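Local coordinates for uncharacterized protein (Azotobacter vinelandii, PDB 6RK0), which binds FAD and heme b and probably works as a low-potential terminal oxidase associated with the iron-only nitrogenase, at residues V47-N52 against Q86-T91; F62-D67 against L164-A169. All coordinates share one frame; numbering follows the deposited sequence.

In the fold
The two contacts lie in one antiparallel sheet that curls on itself, consistent with the split-barrel fold of the pyridoxamine 5'-phosphate oxidase family. Their segments alternate along the chain: 47-52, 62-67, 86-91, 164-169. Contact 1 pairs strand 44-51 with strand 88-100; contact 2 sets the end of strand 54-65, the next strand after 44-51, against the end of strand 159-165, with strand 68-74 bonded to both. Their centres are about 15 Å apart, yet they meet where Leu-90 CB lies 4.0 Å from Leu-164 CD2. Contact 1 faces the second subunit and lies nearer FAD, whereas no other chain of the assembly touches the segments of contact 2.

Contact 1: residues V47-N52 against Q86-T91; sequences VGCMMN and QDICLT
Gly-48 and Cys-89 form an antiparallel hydrogen-bonded pair, evidenced by the bond from Gly-48 N to Cys-89 O, 2.8 Å long and nearly straight at 176°. Val-47 and Leu-90 make the adjoining non-hydrogen-bonded pair. The strands then spread: CA atoms are 4.5 Å apart at Val-47 and Leu-90 but 5.6 Å apart at Cys-49 and Ile-88.

Where the backbones part, a side-chain amide takes over. Gln-86 OE1 accepts from Met-50 N at 2.9 Å, the donor tilted 21° from the carbonyl plane, while Gln-86 NE2 donates to Met-50 O, also at 2.9 Å, in the plane of the Met-50 carbonyl and on a lone pair. With CG set between the backbone N and carbonyl carbon (chi1 67°) and the chain extended beyond it, Gln-86 spans the gap. Two bonds to one residue fix the rotation of the amide and show which end is oxygen. Cys-49 SG lies 3.6 Å from Gln-86 NE2.

The apolar contacts gather on the face bearing Val-47 and Leu-90. The two methyls of Val-47 divide the work: CG1 meets Ile-88 CD1, and CG2 meets Leu-90 CD1 at 3.9 Å. Trp-71 of strand 68-74 touches Ile-88 and Leu-90, continuing this layer into the curled sheet. Outside the pair, Met-50 packs on Met-50 of the second subunit, and Pro-55 of that subunit touches Gln-86 and Cys-89, whose side chain is about 7 Å from a bound FAD.

Chemically, Gln-86 stands in for a strand neighbour: its amide satisfies both backbone polar atoms of Met-50, extending strand-like bonding beyond the last bridge towards the subunit interface.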
loop_
_atom_site.group_PDB
_atom_site.type_symbol
_atom_site.label_atom_id
_atom_site.label_comp_id
_atom_site.label_asym_id
_atom_site.label_seq_id
_atom_site.Cartn_x
_atom_site.Cartn_y
_atom_site.Cartn_z
ATOM N N VAL A 47 -4.006 7.052 3.119
ATOM C CA VAL A 47 -4.735 8.322 3.147
ATOM C C VAL A 47 -3.764 9.472 2.978
ATOM O O VAL A 47 -2.786 9.576 3.746
ATOM C CB VAL A 47 -5.540 8.473 4.452
ATOM C CG1 VAL A 47 -6.176 9.866 4.538
ATOM C CG2 VAL A 47 -6.598 7.400 4.547
ATOM N N GLY A 48 -4.045 10.349 2.012
ATOM C CA GLY A 48 -3.226 11.541 1.769
ATOM C C GLY A 48 -3.879 12.738 2.438
ATOM O O GLY A 48 -5.070 12.975 2.280
ATOM N N CYS A 49 -3.069 13.501 3.171
ATOM C CA CYS A 49 -3.596 14.646 3.916
ATOM C C CYS A 49 -2.439 15.607 4.141
ATOM O O CYS A 49 -1.377 15.195 4.614
ATOM C CB CYS A 49 -4.209 14.159 5.234
ATOM S SG CYS A 49 -5.101 15.472 6.128
ATOM N N MET A 50 -2.661 16.892 3.836
ATOM C CA MET A 50 -1.643 17.911 4.079
ATOM C C MET A 50 -1.580 18.239 5.557
ATOM O O MET A 50 -2.579 18.705 6.125
ATOM C CB MET A 50 -2.006 19.170 3.279
ATOM C CG MET A 50 -1.211 20.411 3.646
ATOM S SD MET A 50 0.519 20.257 3.262
ATOM C CE MET A 50 0.337 19.483 1.731
ATOM N N MET A 51 -0.438 17.964 6.184
ATOM C CA MET A 51 -0.211 18.200 7.607
ATOM C C MET A 51 1.211 18.673 7.777
ATOM O O MET A 51 2.131 18.110 7.167
ATOM C CB MET A 51 -0.425 16.920 8.425
ATOM C CG MET A 51 -1.838 16.364 8.284
ATOM S SD MET A 51 -2.159 14.895 9.271
ATOM C CE MET A 51 -1.166 13.650 8.411
ATOM N N ASN A 52 1.405 19.726 8.561
ATOM C CA ASN A 52 2.749 20.215 8.816
ATOM C C ASN A 52 3.511 20.496 7.524
ATOM O O ASN A 52 4.707 20.220 7.438
ATOM C CB ASN A 52 3.517 19.275 9.726
ATOM C CG ASN A 52 4.725 19.918 10.357
ATOM O OD1 ASN A 52 4.836 21.141 10.463
ATOM N ND2 ASN A 52 5.637 19.083 10.817
ATOM N N GLN A 86 -10.047 20.050 4.692
ATOM C CA GLN A 86 -9.424 19.882 3.380
ATOM C C GLN A 86 -9.982 18.640 2.709
ATOM O O GLN A 86 -10.320 17.661 3.372
ATOM C CB GLN A 86 -7.899 19.764 3.489
ATOM C CG GLN A 86 -7.454 18.503 4.194
ATOM C CD GLN A 86 -5.947 18.441 4.293
ATOM O OE1 GLN A 86 -5.263 17.992 3.346
ATOM N NE2 GLN A 86 -5.392 18.955 5.381
ATOM N N ASP A 87 -10.011 18.675 1.384
ATOM C CA ASP A 87 -10.312 17.492 0.605
ATOM C C ASP A 87 -9.078 16.583 0.597
ATOM O O ASP A 87 -7.951 17.044 0.396
ATOM C CB ASP A 87 -10.673 17.849 -0.838
ATOM C CG ASP A 87 -12.052 18.469 -1.006
ATOM O OD1 ASP A 87 -12.727 18.782 0.007
ATOM O OD2 ASP A 87 -12.469 18.671 -2.174
ATOM N N ILE A 88 -9.311 15.296 0.824
ATOM C CA ILE A 88 -8.265 14.278 0.885
ATOM C C ILE A 88 -8.377 13.307 -0.280
ATOM O O ILE A 88 -9.336 13.306 -1.057
ATOM C CB ILE A 88 -8.272 13.553 2.239
ATOM C CG1 ILE A 88 -9.594 12.807 2.455
ATOM C CG2 ILE A 88 -7.913 14.514 3.370
ATOM C CD1 ILE A 88 -9.583 11.819 3.602
ATOM N N CYS A 89 -7.365 12.440 -0.362
ATOM C CA CYS A 89 -7.367 11.301 -1.276
ATOM C C CYS A 89 -7.177 10.058 -0.425
ATOM O O CYS A 89 -6.214 9.972 0.327
ATOM C CB CYS A 89 -6.216 11.422 -2.262
ATOM S SG CYS A 89 -6.028 10.030 -3.428
ATOM N N LEU A 90 -8.046 9.072 -0.594
ATOM C CA LEU A 90 -7.895 7.761 0.047
ATOM C C LEU A 90 -7.660 6.763 -1.089
ATOM O O LEU A 90 -8.525 6.580 -1.960
ATOM C CB LEU A 90 -9.126 7.442 0.891
ATOM C CG LEU A 90 -9.050 6.161 1.721
ATOM C CD1 LEU A 90 -9.990 6.257 2.920
ATOM C CD2 LEU A 90 -9.381 4.924 0.872
ATOM N N THR A 91 -6.472 6.158 -1.113
ATOM C CA THR A 91 -6.088 5.221 -2.155
ATOM C C THR A 91 -6.064 3.814 -1.596
ATOM O O THR A 91 -5.516 3.566 -0.510
ATOM C CB THR A 91 -4.713 5.610 -2.731
ATOM O OG1 THR A 91 -4.886 6.861 -3.399
ATOM C CG2 THR A 91 -4.176 4.548 -3.686
#

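Contact 2: residues F62-D67 against L164-A169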
loop_
_atom_site.group_PDB
_atom_site.type_symbol
_atom_site.label_atom_id
_atom_site.label_comp_id
_atom_site.label_asym_id
_atom_site.label_seq_id
_atom_site.Cartn_x
_atom_site.Cartn_y
_atom_site.Cartn_z
ATOM N N PHE A 62 -9.338 0.196 6.751
ATOM C CA PHE A 62 -10.630 0.818 6.479
ATOM C C PHE A 62 -11.667 -0.251 6.274
ATOM O O PHE A 62 -11.347 -1.415 6.014
ATOM C CB PHE A 62 -10.577 1.735 5.228
ATOM C CG PHE A 62 -10.552 0.955 3.942
ATOM C CD1 PHE A 62 -9.394 0.318 3.504
ATOM C CD2 PHE A 62 -11.720 0.725 3.242
ATOM C CE1 PHE A 62 -9.402 -0.485 2.399
ATOM C CE2 PHE A 62 -11.743 -0.086 2.121
ATOM C CZ PHE A 62 -10.583 -0.688 1.692
ATOM N N TRP A 63 -12.933 0.167 6.388
ATOM C CA TRP A 63 -14.038 -0.732 6.092
ATOM C C TRP A 63 -15.118 0.037 5.338
ATOM O O TRP A 63 -15.226 1.254 5.466
ATOM C CB TRP A 63 -14.583 -1.432 7.343
ATOM C CG TRP A 63 -15.265 -0.579 8.345
ATOM C CD1 TRP A 63 -16.629 -0.517 8.557
ATOM C CD2 TRP A 63 -14.671 0.295 9.341
ATOM N NE1 TRP A 63 -16.887 0.342 9.593
ATOM C CE2 TRP A 63 -15.723 0.834 10.109
ATOM C CE3 TRP A 63 -13.356 0.639 9.684
ATOM C CZ2 TRP A 63 -15.482 1.710 11.196
ATOM C CZ3 TRP A 63 -13.116 1.484 10.779
ATOM C CH2 TRP A 63 -14.183 2.025 11.496
ATOM N N ARG A 64 -15.913 -0.676 4.552
ATOM C CA ARG A 64 -16.983 -0.059 3.785
ATOM C C ARG A 64 -18.327 -0.414 4.396
ATOM O O ARG A 64 -18.576 -1.573 4.759
ATOM C CB ARG A 64 -16.963 -0.543 2.335
ATOM C CG ARG A 64 -17.993 0.163 1.457
ATOM C CD ARG A 64 -17.976 -0.264 0.007
ATOM N NE ARG A 64 -18.387 -1.640 -0.239
ATOM C CZ ARG A 64 -19.650 -2.010 -0.418
ATOM N NH1 ARG A 64 -20.651 -1.133 -0.322
ATOM N NH2 ARG A 64 -19.910 -3.264 -0.732
ATOM N N GLU A 65 -19.203 0.578 4.495
ATOM C CA GLU A 65 -20.632 0.343 4.780
ATOM C C GLU A 65 -21.421 1.087 3.707
ATOM O O GLU A 65 -21.432 2.326 3.689
ATOM C CB GLU A 65 -21.030 0.833 6.174
ATOM C CG GLU A 65 -20.229 0.221 7.284
ATOM C CD GLU A 65 -20.705 0.644 8.652
ATOM O OE1 GLU A 65 -21.861 1.192 8.783
ATOM O OE2 GLU A 65 -19.948 0.411 9.645
ATOM N N GLY A 66 -22.031 0.339 2.789
ATOM C CA GLY A 66 -22.798 1.001 1.743
ATOM C C GLY A 66 -21.924 1.942 0.935
ATOM O O GLY A 66 -20.869 1.554 0.405
ATOM N N ASP A 67 -22.342 3.200 0.847
ATOM C CA ASP A 67 -21.678 4.173 -0.005
ATOM C C ASP A 67 -20.623 5.024 0.708
ATOM O O ASP A 67 -20.237 6.079 0.186
ATOM C CB ASP A 67 -22.711 5.076 -0.692
ATOM C CG ASP A 67 -23.540 5.928 0.282
ATOM O OD1 ASP A 67 -23.315 5.952 1.511
ATOM O OD2 ASP A 67 -24.463 6.603 -0.215
ATOM N N LEU A 164 -15.764 8.719 4.455
ATOM C CA LEU A 164 -15.679 9.397 3.179
ATOM C C LEU A 164 -16.602 8.691 2.208
ATOM O O LEU A 164 -16.601 7.464 2.118
ATOM C CB LEU A 164 -14.235 9.337 2.667
ATOM C CG LEU A 164 -13.919 9.992 1.341
ATOM C CD1 LEU A 164 -14.112 11.517 1.392
ATOM C CD2 LEU A 164 -12.462 9.653 0.924
ATOM N N SER A 165 -17.378 9.463 1.457
ATOM C CA SER A 165 -18.198 8.916 0.392
ATOM C C SER A 165 -17.332 8.188 -0.633
ATOM O O SER A 165 -16.228 8.614 -0.963
ATOM C CB SER A 165 -18.911 10.064 -0.302
ATOM O OG SER A 165 -19.599 9.627 -1.453
ATOM N N ILE A 166 -17.889 7.113 -1.195
ATOM C CA ILE A 166 -17.239 6.420 -2.297
ATOM C C ILE A 166 -17.615 6.992 -3.643
ATOM O O ILE A 166 -17.168 6.471 -4.671
ATOM C CB ILE A 166 -17.459 4.891 -2.252
ATOM C CG1 ILE A 166 -18.902 4.527 -2.632
ATOM C CG2 ILE A 166 -17.061 4.325 -0.925
ATOM C CD1 ILE A 166 -19.157 3.024 -2.695
ATOM N N ALA A 167 -18.440 8.049 -3.698
ATOM C CA ALA A 167 -18.998 8.476 -4.975
ATOM C C ALA A 167 -17.956 9.087 -5.908
ATOM O O ALA A 167 -18.031 8.883 -7.122
ATOM C CB ALA A 167 -20.107 9.477 -4.720
ATOM N N GLU A 168 -17.019 9.879 -5.386
ATOM C CA GLU A 168 -16.063 10.574 -6.253
ATOM C C GLU A 168 -14.821 9.689 -6.362
ATOM O O GLU A 168 -13.815 9.904 -5.701
ATOM C CB GLU A 168 -15.743 11.972 -5.737
ATOM C CG GLU A 168 -15.072 12.790 -6.818
ATOM C CD GLU A 168 -14.613 14.163 -6.406
ATOM O OE1 GLU A 168 -14.772 14.570 -5.236
ATOM O OE2 GLU A 168 -14.025 14.851 -7.271
ATOM N N ALA A 169 -14.952 8.661 -7.187
ATOM C CA ALA A 169 -13.968 7.571 -7.243
ATOM C C ALA A 169 -13.509 7.304 -8.667
ATOM O O ALA A 169 -14.307 7.283 -9.611
ATOM C CB ALA A 169 -14.608 6.260 -6.734
HETATM O O HOH W 1 -21.779 8.295 -0.540
#
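Arg-64, whose CD approaches the Ile-166 methyl CD1, presents its flat guanidinium edge-on to Gly-66: NH1 donates to Gly-66 O at 2.8 Å, with that oxygen only 3° out of the guanidinium plane. Its NE forms a salt bridge with Asp-40, a second polar hold on the group. The Trp-63 ring is likewise met at its edge, NE1 donating in plane to Glu-65 OE2 at 3.1 Å; Phe-136 stacks on this ring, and Tyr-70 also meets it.

Across the contact, the polar focus is Asp-67 O. Ile-166 N donates to it at 2.9 Å from 39° above the carbonyl plane, away from a lone pair. Ser-165 CA adds a CH...O contact with Asp-67 O at 3.5 Å, and a water donates to the same oxygen at 2.8 Å. That water also lies 2.7 Å from Ser-165 OG, in a hydrogen bond that ties the two segments together.

These bonds join two chain reversals. Gly-66 and Asp-67 form the tight turn of the hairpin between strands 54-65 and 68-74, where the positive phi of Gly-66 favours glycine. In the other segment, Ser-165 OG accepts from Ala-167 N at 3.0 Å in an ST turn, as the chain leaves strand 159-165 for strand 169-174.

Ile-166 supplies the apolar cover. Placing CG1 between the backbone N and carbonyl carbon (chi1 73°) brings CD1 against the hairpin turn, 3.8 Å from Gly-66 O. Cutting this side chain back to an alanine is likely to leave a gap beside the turn, where CG1, CG2 and CD1 pack on Asp-67 and Gly-66, and to remove one neighbour of Arg-64 CD. Leu-39 of helix 32-40 and Leu-116 of strand 108-118 also touch this side chain.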